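Local coordinates for protein choline kinase (PDB 3MES) that probably phosphorylates choline, and perhaps ethanolamine, using ATP and magnesium, as a member of the choline/ethanolamine kinase family, at residues Lys173-Leu178 against Ala296-Tyr301; Asn300-Tyr305 against Lys331-Val336; Pro315-Lys320 against Phe391-Asn396. One frame throughout, in Å; residues are numbered along the deposited sequence.

Interaction 1: residues Lys173-Leu178 against Ala296-Tyr301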
loop_
_atom_site.group_PDB
_atom_site.type_symbol
_atom_site.label_atom_id
_atom_site.label_comp_id
_atom_site.label_asym_id
_atom_site.label_seq_id
_atom_site.Cartn_x
_atom_site.Cartn_y
_atom_site.Cartn_z
ATOM N N LYS B 173 3.720 0.692 6.377
ATOM C CA LYS B 173 2.415 1.329 6.508
ATOM C C LYS B 173 1.449 0.431 7.274
ATOM O O LYS B 173 0.695 0.901 8.127
ATOM C CB LYS B 173 1.832 1.652 5.131
ATOM C CG LYS B 173 0.514 2.408 5.190
ATOM C CD LYS B 173 -0.466 1.879 4.166
ATOM C CE LYS B 173 -0.776 0.419 4.429
ATOM N NZ LYS B 173 -1.741 -0.132 3.439
ATOM N N ASN B 174 1.475 -0.860 6.953
ATOM C CA ASN B 174 0.627 -1.848 7.616
ATOM C C ASN B 174 1.012 -2.052 9.075
ATOM O O ASN B 174 0.151 -2.091 9.951
ATOM C CB ASN B 174 0.681 -3.184 6.870
ATOM C CG ASN B 174 0.134 -3.088 5.465
ATOM O OD1 ASN B 174 0.523 -3.848 4.578
ATOM N ND2 ASN B 174 -0.776 -2.143 5.250
ATOM N N MET B 175 2.310 -2.184 9.333
ATOM C CA MET B 175 2.805 -2.319 10.700
ATOM C C MET B 175 2.356 -1.127 11.541
ATOM O O MET B 175 1.941 -1.286 12.689
ATOM C CB MET B 175 4.333 -2.443 10.718
ATOM C CG MET B 175 4.924 -2.670 12.101
ATOM S SD MET B 175 6.729 -2.735 12.115
ATOM C CE MET B 175 7.034 -4.282 11.270
ATOM N N GLY B 176 2.430 0.066 10.959
ATOM C CA GLY B 176 2.003 1.283 11.643
ATOM C C GLY B 176 0.532 1.273 12.015
ATOM O O GLY B 176 0.160 1.692 13.110
ATOM N N SER B 177 -0.309 0.798 11.099
ATOM C CA SER B 177 -1.748 0.718 11.346
ATOM C C SER B 177 -2.060 -0.239 12.486
ATOM O O SER B 177 -3.028 -0.054 13.220
ATOM C CB SER B 177 -2.489 0.271 10.084
ATOM O OG SER B 177 -2.691 1.363 9.205
ATOM N N LEU B 178 -1.228 -1.264 12.623
ATOM C CA LEU B 178 -1.414 -2.284 13.643
ATOM C C LEU B 178 -0.867 -1.804 14.985
ATOM O O LEU B 178 -1.401 -2.138 16.042
ATOM C CB LEU B 178 -0.723 -3.579 13.204
ATOM C CG LEU B 178 -0.861 -4.837 14.065
ATOM C CD1 LEU B 178 0.370 -5.056 14.926
ATOM C CD2 LEU B 178 -2.138 -4.799 14.907
ATOM N N ALA B 296 11.344 -2.841 18.517
ATOM C CA ALA B 296 11.534 -4.284 18.527
ATOM C C ALA B 296 10.906 -4.909 17.285
ATOM O O ALA B 296 11.546 -5.694 16.582
ATOM C CB ALA B 296 10.939 -4.890 19.792
ATOM N N ASP B 297 9.657 -4.546 17.013
ATOM C CA ASP B 297 8.920 -5.129 15.899
ATOM C C ASP B 297 9.548 -4.768 14.559
ATOM O O ASP B 297 9.654 -5.608 13.662
ATOM C CB ASP B 297 7.456 -4.681 15.929
ATOM C CG ASP B 297 6.522 -5.721 15.349
ATOM O OD1 ASP B 297 6.952 -6.886 15.210
ATOM O OD2 ASP B 297 5.359 -5.383 15.038
ATOM N N ILE B 298 9.963 -3.512 14.425
ATOM C CA ILE B 298 10.567 -3.041 13.184
ATOM C C ILE B 298 11.935 -3.678 12.950
ATOM O O ILE B 298 12.231 -4.148 11.849
ATOM C CB ILE B 298 10.683 -1.500 13.160
ATOM C CG1 ILE B 298 9.290 -0.864 13.218
ATOM C CG2 ILE B 298 11.428 -1.038 11.915
ATOM C CD1 ILE B 298 9.300 0.636 13.451
ATOM N N ALA B 299 12.767 -3.699 13.986
ATOM C CA ALA B 299 14.094 -4.300 13.883
ATOM C C ALA B 299 14.010 -5.779 13.511
ATOM O O ALA B 299 14.863 -6.294 12.783
ATOM C CB ALA B 299 14.874 -4.114 15.180
ATOM N N ASN B 300 12.982 -6.462 14.006
ATOM C CA ASN B 300 12.783 -7.867 13.656
ATOM C C ASN B 300 12.486 -8.041 12.175
ATOM O O ASN B 300 13.006 -8.948 11.530
ATOM C CB ASN B 300 11.662 -8.501 14.477
ATOM C CG ASN B 300 11.500 -9.977 14.179
ATOM O OD1 ASN B 300 12.299 -10.803 14.621
ATOM N ND2 ASN B 300 10.467 -10.318 13.418
ATOM N N TYR B 301 11.634 -7.172 11.643
ATOM C CA TYR B 301 11.340 -7.184 10.219
ATOM C C TYR B 301 12.610 -6.919 9.412
ATOM O O TYR B 301 12.884 -7.605 8.422
ATOM C CB TYR B 301 10.263 -6.153 9.876
ATOM C CG TYR B 301 10.162 -5.872 8.395
ATOM C CD1 TYR B 301 9.544 -6.775 7.536
ATOM C CD2 TYR B 301 10.691 -4.708 7.854
ATOM C CE1 TYR B 301 9.459 -6.524 6.179
ATOM C CE2 TYR B 301 10.609 -4.449 6.504
ATOM C CZ TYR B 301 9.996 -5.358 5.670
ATOM O OH TYR B 301 9.919 -5.094 4.324
#
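M175 of helix 165-179 meets D297, I298 and Y301 of helix 294-303 and makes every close contact of this pair. The helices run nearly antiparallel, with segment axes 11.5 Å apart at their closest and 155° between their directions. One long side chain therefore bridges the gap. M175 CG stands anti to the backbone N (chi1 -177°), and the extended chi2 carries SD on to the partner. On the way M175 CG passes OD2 of D297 at 4.0 Å. M175 SD lies tightly against I298 CG1, at 3.4 Å. A bend at chi3 turns the methyl group along the partner helix. It places M175 CE 3.8 Å from the backbone O of D297 and 4.0 Å from Y301 CB. The buried carboxylate of D297 is satisfied elsewhere: OD1 is hydrogen-bonded to N267 N, and OD2 to H266 N and H179 NE2. H266 and N267 begin an H-N-D sequence, consistent with the catalytic loop of related kinases. One turn after M175, L178 points the same way but packs on I135 and F264. Around the pair, helix 327-342 brings F333 onto M175 and I298, helix 351-362 covers I298 with M356 and V360, and strand 262-265 lies beside L178 and D297.

Interaction 2: residues Asn300-Tyr305 against Lys331-Val336. With MG (magnesium ion), chain M; DME (decamethonium ion), chain K.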
loop_
_atom_site.group_PDB
_atom_site.type_symbol
_atom_site.label_atom_id
_atom_site.label_comp_id
_atom_site.label_asym_id
_atom_site.label_seq_id
_atom_site.Cartn_x
_atom_site.Cartn_y
_atom_site.Cartn_z
ATOM N N ASN B 300 12.982 -6.462 14.006
ATOM C CA ASN B 300 12.783 -7.867 13.656
ATOM C C ASN B 300 12.486 -8.041 12.175
ATOM O O ASN B 300 13.006 -8.948 11.530
ATOM C CB ASN B 300 11.662 -8.501 14.477
ATOM C CG ASN B 300 11.500 -9.977 14.179
ATOM O OD1 ASN B 300 12.299 -10.803 14.621
ATOM N ND2 ASN B 300 10.467 -10.318 13.418
ATOM N N TYR B 301 11.634 -7.172 11.643
ATOM C CA TYR B 301 11.340 -7.184 10.219
ATOM C C TYR B 301 12.610 -6.919 9.412
ATOM O O TYR B 301 12.884 -7.605 8.422
ATOM C CB TYR B 301 10.263 -6.153 9.876
ATOM C CG TYR B 301 10.162 -5.872 8.395
ATOM C CD1 TYR B 301 9.544 -6.775 7.536
ATOM C CD2 TYR B 301 10.691 -4.708 7.854
ATOM C CE1 TYR B 301 9.459 -6.524 6.179
ATOM C CE2 TYR B 301 10.609 -4.449 6.504
ATOM C CZ TYR B 301 9.996 -5.358 5.670
ATOM O OH TYR B 301 9.919 -5.094 4.324
ATOM N N PHE B 302 13.388 -5.927 9.835
ATOM C CA PHE B 302 14.646 -5.627 9.160
ATOM C C PHE B 302 15.548 -6.855 9.124
ATOM O O PHE B 302 16.222 -7.108 8.128
ATOM C CB PHE B 302 15.377 -4.454 9.830
ATOM C CG PHE B 302 14.753 -3.113 9.566
ATOM C CD1 PHE B 302 13.860 -2.940 8.524
ATOM C CD2 PHE B 302 15.082 -2.016 10.344
ATOM C CE1 PHE B 302 13.289 -1.705 8.275
ATOM C CE2 PHE B 302 14.520 -0.776 10.099
ATOM C CZ PHE B 302 13.623 -0.619 9.063
ATOM N N CYS B 303 15.551 -7.624 10.209
ATOM C CA CYS B 303 16.420 -8.795 10.312
ATOM C C CYS B 303 16.047 -9.913 9.340
ATOM O O CYS B 303 16.915 -10.650 8.869
ATOM C CB CYS B 303 16.427 -9.342 11.739
ATOM S SG CYS B 303 17.465 -8.427 12.898
ATOM N N GLU B 304 14.756 -10.050 9.056
ATOM C CA GLU B 304 14.286 -11.115 8.174
ATOM C C GLU B 304 14.801 -10.918 6.755
ATOM O O GLU B 304 14.714 -11.819 5.921
ATOM C CB GLU B 304 12.760 -11.198 8.188
ATOM C CG GLU B 304 12.190 -11.796 9.461
ATOM C CD GLU B 304 12.548 -13.261 9.623
ATOM O OE1 GLU B 304 13.067 -13.857 8.654
ATOM O OE2 GLU B 304 12.309 -13.817 10.715
ATOM N N TYR B 305 15.336 -9.735 6.482
ATOM C CA TYR B 305 15.977 -9.479 5.200
ATOM C C TYR B 305 17.108 -10.477 4.991
ATOM O O TYR B 305 17.481 -10.781 3.858
ATOM C CB TYR B 305 16.520 -8.047 5.143
ATOM C CG TYR B 305 15.498 -7.017 4.716
ATOM C CD1 TYR B 305 15.609 -6.368 3.493
ATOM C CD2 TYR B 305 14.421 -6.699 5.530
ATOM C CE1 TYR B 305 14.678 -5.428 3.096
ATOM C CE2 TYR B 305 13.485 -5.760 5.142
ATOM C CZ TYR B 305 13.618 -5.128 3.926
ATOM O OH TYR B 305 12.684 -4.195 3.535
ATOM N N LYS B 331 15.488 4.204 6.584
ATOM C CA LYS B 331 14.937 5.542 6.818
ATOM C C LYS B 331 13.643 5.802 6.052
ATOM O O LYS B 331 12.758 6.504 6.538
ATOM C CB LYS B 331 15.966 6.617 6.471
ATOM C CG LYS B 331 17.189 6.588 7.355
ATOM C CD LYS B 331 17.943 7.904 7.293
ATOM C CE LYS B 331 19.125 7.890 8.248
ATOM N NZ LYS B 331 19.766 9.230 8.372
ATOM N N LEU B 332 13.541 5.254 4.847
ATOM C CA LEU B 332 12.301 5.345 4.089
ATOM C C LEU B 332 11.198 4.594 4.826
ATOM O O LEU B 332 10.079 5.088 4.968
ATOM C CB LEU B 332 12.485 4.782 2.680
ATOM C CG LEU B 332 13.457 5.565 1.797
ATOM C CD1 LEU B 332 13.660 4.866 0.460
ATOM C CD2 LEU B 332 12.963 6.993 1.597
ATOM N N PHE B 333 11.522 3.401 5.305
ATOM C CA PHE B 333 10.564 2.606 6.060
ATOM C C PHE B 333 10.050 3.407 7.245
ATOM O O PHE B 333 8.841 3.546 7.446
ATOM C CB PHE B 333 11.214 1.313 6.550
ATOM C CG PHE B 333 10.288 0.429 7.338
ATOM C CD1 PHE B 333 9.674 -0.660 6.743
ATOM C CD2 PHE B 333 10.032 0.686 8.675
ATOM C CE1 PHE B 333 8.825 -1.477 7.465
ATOM C CE2 PHE B 333 9.184 -0.126 9.402
ATOM C CZ PHE B 333 8.580 -1.209 8.798
ATOM N N ILE B 334 10.982 3.950 8.020
ATOM C CA ILE B 334 10.642 4.626 9.261
ATOM C C ILE B 334 9.892 5.932 9.032
ATOM O O ILE B 334 9.069 6.333 9.855
ATOM C CB ILE B 334 11.896 4.859 10.125
ATOM C CG1 ILE B 334 12.412 3.515 10.649
ATOM C CG2 ILE B 334 11.582 5.806 11.277
ATOM C CD1 ILE B 334 13.780 3.597 11.294
ATOM N N SER B 335 10.174 6.591 7.912
ATOM C CA SER B 335 9.463 7.812 7.552
ATOM C C SER B 335 8.000 7.512 7.250
ATOM O O SER B 335 7.104 8.252 7.662
ATOM C CB SER B 335 10.115 8.478 6.340
ATOM O OG SER B 335 11.451 8.843 6.629
ATOM N N VAL B 336 7.765 6.428 6.520
ATOM C CA VAL B 336 6.408 6.022 6.177
ATOM C C VAL B 336 5.675 5.524 7.417
ATOM O O VAL B 336 4.496 5.816 7.615
ATOM C CB VAL B 336 6.403 4.916 5.106
ATOM C CG1 VAL B 336 4.981 4.443 4.837
ATOM C CG2 VAL B 336 7.059 5.412 3.827
HETATM MG MG MG M . 13.286 -13.649 6.217
HETATM N N1 DME K . 8.294 -23.115 4.061
HETATM C C2 DME K . 8.543 -24.143 5.086
HETATM C C3 DME K . 8.472 -23.513 6.481
HETATM C C4 DME K . 9.096 -24.437 7.534
HETATM C C5 DME K . 8.974 -23.846 8.944
HETATM C C6 DME K . 9.871 -22.614 9.114
HETATM C C7 DME K . 10.965 -22.859 10.159
HETATM C C8 DME K . 10.865 -21.859 11.312
HETATM C C9 DME K . 11.761 -20.640 11.083
HETATM C C10 DME K . 11.048 -19.351 11.505
HETATM C C11 DME K . 12.040 -18.340 12.080
HETATM N N12 DME K . 11.322 -17.148 12.562
HETATM C C13 DME K . 9.143 -23.370 2.885
HETATM C C14 DME K . 6.878 -23.162 3.664
HETATM C C15 DME K . 8.613 -21.787 4.610
HETATM C C16 DME K . 10.538 -16.556 11.468
HETATM C C17 DME K . 10.419 -17.536 13.655
HETATM C C18 DME K . 12.302 -16.158 13.042
#
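Y301, F302 and F333 form an aromatic cluster between helix 294-303 and helix 327-342, in the helical lobe of this kinase fold. F333 is the shared member. With chi1 at -180° the ring is carried away from its own backbone N, and its CE1 and CG reach the two rings of the other helix. F302 meets it in a T-shaped (edge-to-face) stack, with the centroids 5.1 Å apart and the planes at 73°. The edge of F302 supplies CE1, which sits over one face of F333, toward the rim, 3.8 Å from F333 CG. Y301 meets F333 differently. These two planes are nearly parallel, at 25°, but slid so far apart that the rings barely overlap. Their closest atoms are Y301 CE2 and F333 CE1, at 3.6 Å.

C168 and A172 of helix 165-179 also pack on F333. On the same helix as F333, L332 packs on L332 of the second subunit, which places the cluster near the dimer contact.

Just past the cluster, E304 turns to the magnesium site and the decamethonium pocket. It chelates magnesium through its backbone O at 2.3 Å and OE1 at 2.5 Å. E271 OE2 and Y307 O also bind the metal, and Y309 OH is hydrogen-bonded to E304 OE1. The other carboxylate oxygen faces a quaternary ammonium end of decamethonium: E304 OE2 lies 3.3 Å from DME C18, a methyl carbon.

Interaction 3: residues Pro315-Lys320 against Phe391-Asn396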
loop_
_atom_site.group_PDB
_atom_site.type_symbol
_atom_site.label_atom_id
_atom_site.label_comp_id
_atom_site.label_asym_id
_atom_site.label_seq_id
_atom_site.Cartn_x
_atom_site.Cartn_y
_atom_site.Cartn_z
ATOM N N PRO B 315 20.857 -26.740 5.707
ATOM C CA PRO B 315 19.996 -26.769 6.887
ATOM C C PRO B 315 18.565 -26.315 6.604
ATOM O O PRO B 315 17.766 -26.190 7.531
ATOM C CB PRO B 315 20.679 -25.779 7.831
ATOM C CG PRO B 315 21.310 -24.788 6.920
ATOM C CD PRO B 315 21.726 -25.549 5.687
ATOM N N TYR B 316 18.249 -26.065 5.337
ATOM C CA TYR B 316 16.890 -25.698 4.938
ATOM C C TYR B 316 16.574 -24.230 5.209
ATOM O O TYR B 316 15.432 -23.863 5.487
ATOM C CB TYR B 316 15.863 -26.621 5.601
ATOM C CG TYR B 316 16.124 -28.078 5.304
ATOM C CD1 TYR B 316 16.040 -28.565 4.007
ATOM C CD2 TYR B 316 16.477 -28.963 6.315
ATOM C CE1 TYR B 316 16.291 -29.892 3.724
ATOM C CE2 TYR B 316 16.726 -30.294 6.042
ATOM C CZ TYR B 316 16.631 -30.752 4.744
ATOM O OH TYR B 316 16.877 -32.074 4.463
ATOM N N PHE B 317 17.607 -23.400 5.126
ATOM C CA PHE B 317 17.459 -21.956 5.177
ATOM C C PHE B 317 18.780 -21.337 4.743
ATOM O O PHE B 317 19.847 -21.876 5.032
ATOM C CB PHE B 317 17.081 -21.487 6.585
ATOM C CG PHE B 317 18.212 -21.561 7.574
ATOM C CD1 PHE B 317 19.180 -20.571 7.614
ATOM C CD2 PHE B 317 18.306 -22.620 8.463
ATOM C CE1 PHE B 317 20.219 -20.634 8.519
ATOM C CE2 PHE B 317 19.344 -22.689 9.372
ATOM C CZ PHE B 317 20.303 -21.694 9.399
ATOM N N LYS B 318 18.705 -20.219 4.029
ATOM C CA LYS B 318 19.901 -19.496 3.613
ATOM C C LYS B 318 19.951 -18.160 4.330
ATOM O O LYS B 318 18.913 -17.562 4.623
ATOM C CB LYS B 318 19.901 -19.249 2.104
ATOM C CG LYS B 318 19.592 -20.463 1.247
ATOM C CD LYS B 318 19.433 -20.045 -0.208
ATOM C CE LYS B 318 18.884 -21.174 -1.059
ATOM N NZ LYS B 318 18.438 -20.677 -2.391
ATOM N N PHE B 319 21.161 -17.689 4.607
ATOM C CA PHE B 319 21.338 -16.408 5.270
ATOM C C PHE B 319 22.396 -15.572 4.567
ATOM O O PHE B 319 23.386 -16.099 4.058
ATOM C CB PHE B 319 21.710 -16.606 6.742
ATOM C CG PHE B 319 23.046 -17.261 6.952
ATOM C CD1 PHE B 319 24.193 -16.494 7.107
ATOM C CD2 PHE B 319 23.158 -18.640 7.000
ATOM C CE1 PHE B 319 25.425 -17.092 7.302
ATOM C CE2 PHE B 319 24.389 -19.245 7.198
ATOM C CZ PHE B 319 25.524 -18.469 7.348
ATOM N N LYS B 320 22.173 -14.264 4.528
ATOM C CA LYS B 320 23.161 -13.339 3.991
ATOM C C LYS B 320 23.177 -12.053 4.808
ATOM O O LYS B 320 22.324 -11.181 4.648
ATOM C CB LYS B 320 22.907 -13.065 2.507
ATOM C CG LYS B 320 23.499 -14.129 1.589
ATOM C CD LYS B 320 22.947 -14.037 0.174
ATOM C CE LYS B 320 21.487 -14.468 0.122
ATOM N NZ LYS B 320 20.951 -14.465 -1.270
ATOM N N PHE B 391 16.786 -26.601 13.285
ATOM C CA PHE B 391 16.599 -25.615 14.345
ATOM C C PHE B 391 17.883 -25.289 15.105
ATOM O O PHE B 391 18.075 -24.155 15.540
ATOM C CB PHE B 391 15.513 -26.079 15.319
ATOM C CG PHE B 391 14.149 -26.188 14.696
ATOM C CD1 PHE B 391 13.316 -25.084 14.624
ATOM C CD2 PHE B 391 13.702 -27.396 14.179
ATOM C CE1 PHE B 391 12.061 -25.181 14.051
ATOM C CE2 PHE B 391 12.449 -27.498 13.604
ATOM C CZ PHE B 391 11.628 -26.389 13.539
ATOM N N THR B 392 18.752 -26.282 15.271
ATOM C CA THR B 392 20.007 -26.074 15.994
ATOM C C THR B 392 20.969 -25.200 15.198
ATOM O O THR B 392 21.587 -24.283 15.741
ATOM C CB THR B 392 20.708 -27.404 16.329
ATOM O OG1 THR B 392 19.843 -28.219 17.130
ATOM C CG2 THR B 392 21.990 -27.143 17.096
ATOM N N GLU B 393 21.097 -25.489 13.907
ATOM C CA GLU B 393 21.976 -24.708 13.048
ATOM C C GLU B 393 21.453 -23.285 12.903
ATOM O O GLU B 393 22.232 -22.334 12.811
ATOM C CB GLU B 393 22.117 -25.363 11.672
ATOM C CG GLU B 393 23.173 -24.715 10.789
ATOM C CD GLU B 393 24.540 -24.688 11.446
ATOM O OE1 GLU B 393 24.827 -25.592 12.260
ATOM O OE2 GLU B 393 25.326 -23.764 11.151
ATOM N N TYR B 394 20.130 -23.137 12.885
ATOM C CA TYR B 394 19.523 -21.817 12.762
ATOM C C TYR B 394 19.777 -20.976 14.005
ATOM O O TYR B 394 20.000 -19.770 13.912
ATOM C CB TYR B 394 18.019 -21.915 12.495
ATOM C CG TYR B 394 17.347 -20.565 12.400
ATOM C CD1 TYR B 394 17.560 -19.738 11.306
ATOM C CD2 TYR B 394 16.507 -20.111 13.408
ATOM C CE1 TYR B 394 16.956 -18.502 11.216
ATOM C CE2 TYR B 394 15.896 -18.876 13.325
ATOM C CZ TYR B 394 16.124 -18.075 12.226
ATOM O OH TYR B 394 15.517 -16.845 12.135
ATOM N N ALA B 395 19.738 -21.619 15.167
ATOM C CA ALA B 395 20.014 -20.940 16.424
ATOM C C ALA B 395 21.465 -20.469 16.459
ATOM O O ALA B 395 21.749 -19.331 16.830
ATOM C CB ALA B 395 19.718 -21.857 17.596
ATOM N N ASN B 396 22.377 -21.353 16.067
ATOM C CA ASN B 396 23.790 -21.007 15.970
ATOM C C ASN B 396 23.986 -19.751 15.135
ATOM O O ASN B 396 24.824 -18.906 15.446
ATOM C CB ASN B 396 24.580 -22.157 15.340
ATOM C CG ASN B 396 24.823 -23.298 16.302
ATOM O OD1 ASN B 396 25.240 -24.384 15.900
ATOM N ND2 ASN B 396 24.569 -23.058 17.584
#
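F317 packs its ring against Y394 and the first turn of helix 391-411. Its CB points toward that helix. CG sits between the backbone N and the carbonyl carbon (chi1 73°), and the ring enters the space between P315 and Y394. P315 CG lies over one face. Over the centre of the opposite face comes Y394 CD1, 3.8 Å above the plane. This is a T-shaped stack with the edge of Y394 toward the face of F317, the centroids 5.1 Å apart and the planes at 85°. F317 CD1 and CD2 both lie 4.1 Å from Y394 CD1. Further out, F317 CE1 meets Y394 CD1 at 4.0 Å, while CE2 of F317 touches Y394 CB at 3.5 Å. At the tip, F317 CZ presses on Y394 CA, also at 3.5 Å. E393 O lies at the ring edge, near its plane, 4.0 Å from F317 CZ. P315 itself reaches the helix, its CB 4.0 Å from E393 CG. The OH of Y394 is hydrogen-bonded elsewhere, to R398 NH1 and Y309 OH. Y394 also touches the bound decamethonium. No hydrogen bond joins the two segments, so van der Waals and aromatic packing carry the contact against a residue that lines the ligand pocket.

Interactions 1 and 2 are both buried. They share helix 294-303 and residues N300 and Y301, and they touch directly: I298 CG2 lies 3.5 Å from F333 CE2. One packs this helix through a single thioether side chain, the other through flat rings. Interaction 3 is only partly buried and lies farther out, its centre about 24 Å from that of interaction 1 and 22 Å from that of interaction 2. It joins a loop, not a second helix, to helix 391-411. Neither segment of interaction 3 touches the second subunit, whereas segments of both interactions 1 and 2 reach it. Interactions 2 and 3 nevertheless converge on the decamethonium pocket, one with a carboxylate and the other with a tyrosine hydroxyl.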